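Local coordinates for autoinducer 2-binding protein LsrB (Clostridium saccharobutylicum DSM 13864, PDB 6DSP) that binds the quorum-sensing signal autoinducer-2 as an LsrB-type receptor, enclosing it between the two lobes of a periplasmic-binding-protein fold, at residues I27-G32 with A163-Q168; P184-V189 with I217-C222. All coordinates share one frame; numbering follows the deposited sequence.

Contact 1 joins the two lobes across the ligand cleft, whereas contact 2 lies within one of them, far from the cleft, its touching side chains largely buried. In contact 1 the loop 27-32, which leaves strand 23-27 of the mixed eight-stranded sheet, meets the start of helix 166-182, which follows strand 155-160 of the parallel four-stranded sheet. Contact 2 lies at the starts of two strands of that second sheet, the outermost 187-195 and 219-222. The two follow in series along the chain, helix 166-182 leading from contact 1 toward contact 2. Their centres are 24 Å apart and their nearest atoms about 7 Å. The ligand-binding contact is thus distinct from apolar packing farther out in the same lobe.

Contact 1: I27-G32 with A163-Q168; sequences IPKLTG and ATVTDQ. With PAV ((2R,4S)-2-methyl-2,3,3,4-tetrahydroxytetrahydrofuran), chain C.
Lys29 bridges to Asp167 from the loop that follows strand 23-27, where Ile27 ends the strand. Its chain stays extended beyond CG, with CG beside the backbone N (chi1 -72°), and spans the gap to the start of helix 166-182. Along the way CE passes Val165 CG2 at 3.7 Å, the two side chains crossing at about a right angle. NZ then closes a salt bridge to Asp167 OD1 at 2.8 Å, met on the syn side and 19° out of the carboxylate plane. The same NZ donates to O4 of the bound ligand at 2.8 Å. One residue on, Leu30 turns to Phe36 of helix 34-50, another residue of the pocket. The other carboxylate oxygen, Asp167 OD2, accepts from ligand O13 at 2.7 Å. Gln168 NE2 donates to that same O13 at 2.9 Å in an almost straight bond (172°), and also to Asp224, while its OE1 is held by Ser161. Hydroxyl O13 is therefore both donor and acceptor. A carboxylate shared between ammonium and hydroxyl probably orients both, so that the lobes are joined directly, by the charge pair, and through the signal molecule that each partner also binds.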
ATOM      1  N   ILE A  27     -11.358   5.792  -5.339  1.00 11.17           N
ATOM      2  CA  ILE A  27     -10.413   5.781  -6.454  1.00 11.31           C
ATOM      3  C   ILE A  27      -9.169   4.986  -6.057  1.00 11.00           C
ATOM      4  O   ILE A  27      -8.471   5.360  -5.101  1.00 11.90           O
ATOM      5  CB  ILE A  27     -10.017   7.200  -6.900  1.00 11.62           C
ATOM      6  CG1 ILE A  27     -11.272   8.025  -7.230  1.00 11.90           C
ATOM      7  CG2 ILE A  27      -9.042   7.112  -8.092  1.00 12.11           C
ATOM      8  CD1 ILE A  27     -10.996   9.482  -7.567  1.00 12.51           C
ATOM      9  N   PRO A  28      -8.853   3.901  -6.769  1.00 10.84           N
ATOM     10  CA  PRO A  28      -7.663   3.110  -6.489  1.00 10.77           C
ATOM     11  C   PRO A  28      -6.482   3.639  -7.300  1.00 10.61           C
ATOM     12  O   PRO A  28      -6.638   4.480  -8.185  1.00 11.26           O
ATOM     13  CB  PRO A  28      -8.067   1.739  -7.041  1.00 10.98           C
ATOM     14  CG  PRO A  28      -8.874   2.090  -8.291  1.00 10.94           C
ATOM     15  CD  PRO A  28      -9.667   3.302  -7.863  1.00 10.63           C
ATOM     16  N   LYS A  29      -5.286   3.125  -6.986  1.00 10.63           N
ATOM     17  CA  LYS A  29      -4.149   3.450  -7.851  1.00 11.21           C
ATOM     18  C   LYS A  29      -4.357   2.915  -9.261  1.00 11.42           C
ATOM     19  O   LYS A  29      -3.909   3.544 -10.232  1.00 12.59           O
ATOM     20  CB  LYS A  29      -2.847   2.887  -7.275  1.00 10.35           C
ATOM     21  CG  LYS A  29      -2.340   3.588  -6.063  1.00 10.48           C
ATOM     22  CD  LYS A  29      -0.978   2.997  -5.632  1.00 10.49           C
ATOM     23  CE  LYS A  29      -0.424   3.605  -4.364  1.00 10.45           C
ATOM     24  NZ  LYS A  29       0.803   2.845  -3.964  1.00 11.43           N
ATOM     25  N   LEU A  30      -5.002   1.760  -9.389  1.00 10.56           N
ATOM     26  CA  LEU A  30      -5.460   1.205 -10.652  1.00 11.37           C
ATOM     27  C   LEU A  30      -6.501   0.148 -10.333  1.00 11.63           C
ATOM     28  O   LEU A  30      -6.511  -0.415  -9.224  1.00 12.58           O
ATOM     29  CB  LEU A  30      -4.308   0.575 -11.456  1.00 12.20           C
ATOM     30  CG  LEU A  30      -3.679  -0.745 -10.983  1.00 12.69           C
ATOM     31  CD1 LEU A  30      -2.679  -1.250 -12.022  1.00 13.41           C
ATOM     32  CD2 LEU A  30      -2.981  -0.580  -9.626  1.00 13.28           C
ATOM     33  N   THR A  31      -7.403  -0.089 -11.282  1.00 12.45           N
ATOM     34  CA  THR A  31      -8.343  -1.195 -11.141  1.00 13.71           C
ATOM     35  C   THR A  31      -7.702  -2.499 -11.624  1.00 14.93           C
ATOM     36  O   THR A  31      -6.649  -2.495 -12.261  1.00 16.99           O
ATOM     37  CB  THR A  31      -9.597  -0.939 -11.964  1.00 14.54           C
ATOM     38  OG1 THR A  31      -9.224  -0.738 -13.321  1.00 16.44           O
ATOM     39  CG2 THR A  31     -10.329   0.312 -11.447  1.00 15.05           C
ATOM     40  N   GLY A  32      -8.318  -3.630 -11.288  1.00 15.90           N
ATOM     41  CA  GLY A  32      -7.834  -4.896 -11.827  1.00 17.54           C
ATOM     42  C   GLY A  32      -6.549  -5.430 -11.222  1.00 20.02           C
ATOM     43  O   GLY A  32      -5.902  -6.288 -11.821  1.00 24.96           O
ATOM     44  N   ALA A 163       9.249   5.659  -8.349  1.00 12.37           N
ATOM     45  CA  ALA A 163      10.157   6.416  -7.509  1.00 13.01           C
ATOM     46  C   ALA A 163       9.476   7.573  -6.781  1.00 13.24           C
ATOM     47  O   ALA A 163      10.135   8.213  -5.955  1.00 14.19           O
ATOM     48  CB  ALA A 163      11.289   6.985  -8.355  1.00 14.38           C
ATOM     49  N   THR A 164       8.193   7.891  -7.064  1.00 13.02           N
ATOM     50  CA  THR A 164       7.580   9.074  -6.443  1.00 13.56           C
ATOM     51  C   THR A 164       6.386   8.781  -5.555  1.00 12.67           C
ATOM     52  O   THR A 164       6.068   9.626  -4.729  1.00 14.03           O
ATOM     53  CB  THR A 164       7.167  10.122  -7.482  1.00 15.90           C
ATOM     54  OG1 THR A 164       6.092   9.610  -8.267  1.00 16.92           O
ATOM     55  CG2 THR A 164       8.340  10.484  -8.365  1.00 17.48           C
ATOM     56  N   VAL A 165       5.722   7.632  -5.694  1.00 11.99           N
ATOM     57  CA  VAL A 165       4.527   7.394  -4.908  1.00 11.74           C
ATOM     58  C   VAL A 165       4.821   7.543  -3.411  1.00 11.84           C
ATOM     59  O   VAL A 165       5.859   7.095  -2.912  1.00 12.16           O
ATOM     60  CB  VAL A 165       3.950   6.010  -5.280  1.00 11.65           C
ATOM     61  CG1 VAL A 165       4.876   4.863  -4.894  1.00 12.10           C
ATOM     62  CG2 VAL A 165       2.563   5.835  -4.678  1.00 11.41           C
ATOM     63  N   THR A 166       3.883   8.102  -2.663  1.00 11.66           N
ATOM     64  CA  THR A 166       4.159   8.427  -1.264  1.00 11.53           C
ATOM     65  C   THR A 166       4.335   7.184  -0.396  1.00 11.63           C
ATOM     66  O   THR A 166       5.316   7.096   0.352  1.00 12.84           O
ATOM     67  CB  THR A 166       3.076   9.342  -0.734  1.00 12.61           C
ATOM     68  OG1 THR A 166       3.113  10.530  -1.517  1.00 14.05           O
ATOM     69  CG2 THR A 166       3.288   9.659   0.715  1.00 12.94           C
ATOM     70  N   ASP A 167       3.410   6.215  -0.450  1.00 11.50           N
ATOM     71  CA  ASP A 167       3.471   5.138   0.529  1.00 11.44           C
ATOM     72  C   ASP A 167       4.738   4.293   0.384  1.00 11.65           C
ATOM     73  O   ASP A 167       5.542   4.162   1.330  1.00 12.50           O
ATOM     74  CB  ASP A 167       2.184   4.287   0.555  1.00 11.57           C
ATOM     75  CG  ASP A 167       1.888   3.513  -0.732  1.00 11.93           C
ATOM     76  OD1 ASP A 167       2.390   3.844  -1.826  1.00 11.91           O
ATOM     77  OD2 ASP A 167       1.088   2.561  -0.600  1.00 12.85           O
ATOM     78  N   GLN A 168       4.958   3.747  -0.798  1.00 10.87           N
ATOM     79  CA  GLN A 168       6.000   2.750  -0.959  1.00 11.27           C
ATOM     80  C   GLN A 168       7.384   3.355  -0.800  1.00 11.86           C
ATOM     81  O   GLN A 168       8.283   2.689  -0.263  1.00 12.56           O
ATOM     82  CB  GLN A 168       5.839   2.056  -2.296  1.00 11.55           C
ATOM     83  CG  GLN A 168       4.563   1.272  -2.419  1.00 11.67           C
ATOM     84  CD  GLN A 168       4.348   0.660  -3.762  1.00 11.27           C
ATOM     85  OE1 GLN A 168       5.238   0.654  -4.643  1.00 10.81           O
ATOM     86  NE2 GLN A 168       3.139   0.124  -3.950  1.00 11.53           N
TER
HETATM   87  O2  PAV C 401       2.056  -2.393  -1.255  1.00 16.29           O
HETATM   88  C2  PAV C 401       0.736  -2.058  -1.733  1.00 12.17           C
HETATM   89  C1  PAV C 401      -0.320  -3.121  -1.358  1.00 16.09           C
HETATM   90  O5  PAV C 401       0.852  -2.220  -3.254  1.00 11.84           O
HETATM   91  C5  PAV C 401      -0.107  -1.430  -3.810  1.00 12.63           C
HETATM   92  C4  PAV C 401      -0.709  -0.562  -2.689  1.00 13.53           C
HETATM   93  O4  PAV C 401      -0.841   0.789  -3.120  1.00 12.39           O
HETATM   94  C3  PAV C 401       0.302  -0.776  -1.557  1.00 12.52           C
HETATM   95  O3  PAV C 401      -0.321  -0.637  -0.310  1.00 13.45           O
HETATM   96  O13 PAV C 401       1.382   0.121  -1.695  1.00 12.53           O

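Contact 2: P184-V189 with I217-C222; sequences PNWQNV and IDLIIC
A parallel beta-alpha-beta unit places strands 187-195 and 219-222 on either side of strand 155-160, with helix 200-213 connecting them, and this contact is made where both strands begin. Because a third strand runs between, the backbones stay apart, at 7.8 Å from Val189 CA to Ile217 CA, and side chains alone close the distance. Two apolar pairs do so, and 131 Å² is buried between the segments in all. In the first, the six-membered part of the Trp186 indole approaches Leu219: CZ3 lies 3.6 Å from CD2 of the leucine, and CH2 is 4.0 Å from the same methyl. The methyl comes to the ring at a slant. Although CB of Trp186 does not point at the other segment, its first torsion (chi1 -68°) sets CG beside the backbone N, and the long ring system carries its outer carbons over to the leucine. The indole is held elsewhere too: NE1 bonds to Pro149 O and the ring stacks with Tyr183. In the second pair, Val189 CG2 touches Ile217 CD1 at 3.7 Å. The isoleucine chain is extended, CG1 lying anti to the backbone N (chi1 -162°), which brings the end of the side chain to the valine; CG1 itself is 4.1 Å from Val189 CG2. Between the two segments, strand 155-160 and the residue just ahead of it take the backbone bonds: Gln187 pairs with Ile154 and Tyr156, Val189 with Tyr156, and Asp218 with Lys155. Leu219 also rests on Tyr156 of that middle strand, while Ile217 packs against Cys157 and, from helix 200-213, against Ile210 and Leu211.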
ATOM      1  N   PRO A 184      24.349  -3.774   9.114  1.00 21.45           N
ATOM      2  CA  PRO A 184      25.334  -3.047   8.289  1.00 22.27           C
ATOM      3  C   PRO A 184      26.082  -3.920   7.303  1.00 22.22           C
ATOM      4  O   PRO A 184      26.615  -3.379   6.329  1.00 22.71           O
ATOM      5  CB  PRO A 184      26.285  -2.433   9.315  1.00 22.79           C
ATOM      6  CG  PRO A 184      26.173  -3.366  10.504  1.00 22.69           C
ATOM      7  CD  PRO A 184      24.710  -3.759  10.539  1.00 22.27           C
ATOM      8  N   ASN A 185      26.123  -5.245   7.506  1.00 21.74           N
ATOM      9  CA  ASN A 185      26.806  -6.121   6.566  1.00 21.95           C
ATOM     10  C   ASN A 185      26.007  -6.376   5.295  1.00 20.43           C
ATOM     11  O   ASN A 185      26.577  -6.826   4.297  1.00 20.25           O
ATOM     12  CB  ASN A 185      27.153  -7.472   7.220  1.00 24.06           C
ATOM     13  CG  ASN A 185      28.153  -7.339   8.343  1.00 27.59           C
ATOM     14  OD1 ASN A 185      28.808  -6.310   8.491  1.00 29.22           O
ATOM     15  ND2 ASN A 185      28.296  -8.400   9.124  1.00 28.80           N
ATOM     16  N   TRP A 186      24.706  -6.101   5.294  1.00 18.82           N
ATOM     17  CA  TRP A 186      23.947  -6.322   4.073  1.00 17.67           C
ATOM     18  C   TRP A 186      24.406  -5.348   2.998  1.00 18.38           C
ATOM     19  O   TRP A 186      24.857  -4.227   3.285  1.00 19.32           O
ATOM     20  CB  TRP A 186      22.454  -6.134   4.333  1.00 17.25           C
ATOM     21  CG  TRP A 186      21.787  -7.171   5.216  1.00 17.11           C
ATOM     22  CD1 TRP A 186      22.384  -8.046   6.091  1.00 16.94           C
ATOM     23  CD2 TRP A 186      20.379  -7.415   5.317  1.00 16.41           C
ATOM     24  NE1 TRP A 186      21.439  -8.815   6.711  1.00 16.89           N
ATOM     25  CE2 TRP A 186      20.194  -8.450   6.254  1.00 16.56           C
ATOM     26  CE3 TRP A 186      19.246  -6.860   4.691  1.00 15.70           C
ATOM     27  CZ2 TRP A 186      18.922  -8.924   6.601  1.00 16.62           C
ATOM     28  CZ3 TRP A 186      17.998  -7.336   5.035  1.00 15.80           C
ATOM     29  CH2 TRP A 186      17.834  -8.351   5.967  1.00 16.53           C
ATOM     30  N   GLN A 187      24.237  -5.761   1.739  1.00 18.13           N
ATOM     31  CA  GLN A 187      24.674  -4.985   0.588  1.00 19.03           C
ATOM     32  C   GLN A 187      23.488  -4.791  -0.334  1.00 16.64           C
ATOM     33  O   GLN A 187      22.939  -5.760  -0.867  1.00 16.67           O
ATOM     34  CB  GLN A 187      25.771  -5.737  -0.172  1.00 23.15           C
ATOM     35  CG  GLN A 187      27.025  -5.977   0.679  1.00 29.30           C
ATOM     36  CD  GLN A 187      28.085  -6.769  -0.062  1.00 35.05           C
ATOM     37  OE1 GLN A 187      27.962  -7.011  -1.263  1.00 37.11           O
ATOM     38  NE2 GLN A 187      29.139  -7.157   0.646  1.00 36.99           N
ATOM     39  N   ASN A 188      23.120  -3.538  -0.556  1.00 16.14           N
ATOM     40  CA  ASN A 188      22.069  -3.248  -1.521  1.00 16.11           C
ATOM     41  C   ASN A 188      22.720  -3.273  -2.899  1.00 16.05           C
ATOM     42  O   ASN A 188      23.535  -2.400  -3.229  1.00 17.54           O
ATOM     43  CB  ASN A 188      21.426  -1.896  -1.219  1.00 16.09           C
ATOM     44  CG  ASN A 188      20.245  -1.611  -2.125  1.00 16.20           C
ATOM     45  OD1 ASN A 188      20.201  -2.074  -3.263  1.00 16.41           O
ATOM     46  ND2 ASN A 188      19.274  -0.857  -1.627  1.00 17.56           N
ATOM     47  N   VAL A 189      22.402  -4.300  -3.694  1.00 15.50           N
ATOM     48  CA  VAL A 189      23.057  -4.475  -4.989  1.00 16.39           C
ATOM     49  C   VAL A 189      22.464  -3.601  -6.086  1.00 17.02           C
ATOM     50  O   VAL A 189      22.971  -3.616  -7.220  1.00 18.44           O
ATOM     51  CB  VAL A 189      23.128  -5.960  -5.410  1.00 17.48           C
ATOM     52  CG1 VAL A 189      23.908  -6.746  -4.396  1.00 18.88           C
ATOM     53  CG2 VAL A 189      21.731  -6.586  -5.567  1.00 17.35           C
ATOM     54  N   ILE A 217      21.699 -12.767  -5.880  1.00 16.98           N
ATOM     55  CA  ILE A 217      20.986 -11.972  -4.891  1.00 15.94           C
ATOM     56  C   ILE A 217      20.354 -12.905  -3.845  1.00 15.67           C
ATOM     57  O   ILE A 217      19.893 -14.012  -4.160  1.00 16.89           O
ATOM     58  CB  ILE A 217      19.958 -11.070  -5.601  1.00 15.46           C
ATOM     59  CG1 ILE A 217      19.506  -9.933  -4.686  1.00 15.62           C
ATOM     60  CG2 ILE A 217      18.778 -11.900  -6.154  1.00 15.45           C
ATOM     61  CD1 ILE A 217      18.791  -8.803  -5.458  1.00 15.86           C
ATOM     62  N   ASP A 218      20.308 -12.428  -2.591  1.00 14.99           N
ATOM     63  CA  ASP A 218      19.740 -13.225  -1.514  1.00 14.74           C
ATOM     64  C   ASP A 218      18.302 -12.865  -1.190  1.00 14.03           C
ATOM     65  O   ASP A 218      17.520 -13.744  -0.791  1.00 14.37           O
ATOM     66  CB  ASP A 218      20.542 -13.029  -0.213  1.00 15.85           C
ATOM     67  CG  ASP A 218      21.918 -13.660  -0.276  1.00 17.74           C
ATOM     68  OD1 ASP A 218      21.997 -14.894  -0.499  1.00 18.93           O
ATOM     69  OD2 ASP A 218      22.903 -12.904  -0.126  1.00 18.54           O
ATOM     70  N   LEU A 219      17.939 -11.598  -1.333  1.00 13.99           N
ATOM     71  CA  LEU A 219      16.652 -11.097  -0.854  1.00 13.43           C
ATOM     72  C   LEU A 219      16.149 -10.033  -1.813  1.00 13.01           C
ATOM     73  O   LEU A 219      16.891  -9.096  -2.152  1.00 13.50           O
ATOM     74  CB  LEU A 219      16.876 -10.453   0.542  1.00 13.92           C
ATOM     75  CG  LEU A 219      15.723  -9.642   1.113  1.00 14.34           C
ATOM     76  CD1 LEU A 219      14.495 -10.544   1.369  1.00 14.43           C
ATOM     77  CD2 LEU A 219      16.189  -8.911   2.363  1.00 15.13           C
ATOM     78  N   ILE A 220      14.885 -10.145  -2.213  1.00 12.49           N
ATOM     79  CA  ILE A 220      14.240  -9.094  -3.019  1.00 12.32           C
ATOM     80  C   ILE A 220      13.014  -8.642  -2.254  1.00 12.65           C
ATOM     81  O   ILE A 220      12.112  -9.452  -2.007  1.00 13.21           O
ATOM     82  CB  ILE A 220      13.849  -9.589  -4.428  1.00 13.17           C
ATOM     83  CG1 ILE A 220      15.045 -10.276  -5.121  1.00 14.72           C
ATOM     84  CG2 ILE A 220      13.320  -8.369  -5.262  1.00 13.43           C
ATOM     85  CD1 ILE A 220      14.680 -10.938  -6.437  1.00 15.33           C
ATOM     86  N   ILE A 221      13.004  -7.369  -1.843  1.00 11.90           N
ATOM     87  CA  ILE A 221      11.900  -6.823  -1.049  1.00 12.04           C
ATOM     88  C   ILE A 221      10.936  -6.167  -2.029  1.00 12.05           C
ATOM     89  O   ILE A 221      11.263  -5.142  -2.629  1.00 12.65           O
ATOM     90  CB  ILE A 221      12.392  -5.799  -0.004  1.00 12.64           C
ATOM     91  CG1 ILE A 221      13.468  -6.426   0.928  1.00 14.28           C
ATOM     92  CG2 ILE A 221      11.206  -5.296   0.801  1.00 13.49           C
ATOM     93  CD1 ILE A 221      14.122  -5.381   1.839  1.00 15.60           C
ATOM     94  N   CYS A 222       9.747  -6.743  -2.155  1.00 11.77           N
ATOM     95  CA  CYS A 222       8.767  -6.328  -3.168  1.00 11.70           C
ATOM     96  C   CYS A 222       7.589  -5.640  -2.477  1.00 11.56           C
ATOM     97  O   CYS A 222       6.517  -6.242  -2.326  1.00 12.45           O
ATOM     98  CB  CYS A 222       8.291  -7.559  -3.936  1.00 12.31           C
ATOM     99  SG  CYS A 222       9.657  -8.345  -4.824  1.00 13.53           S
TER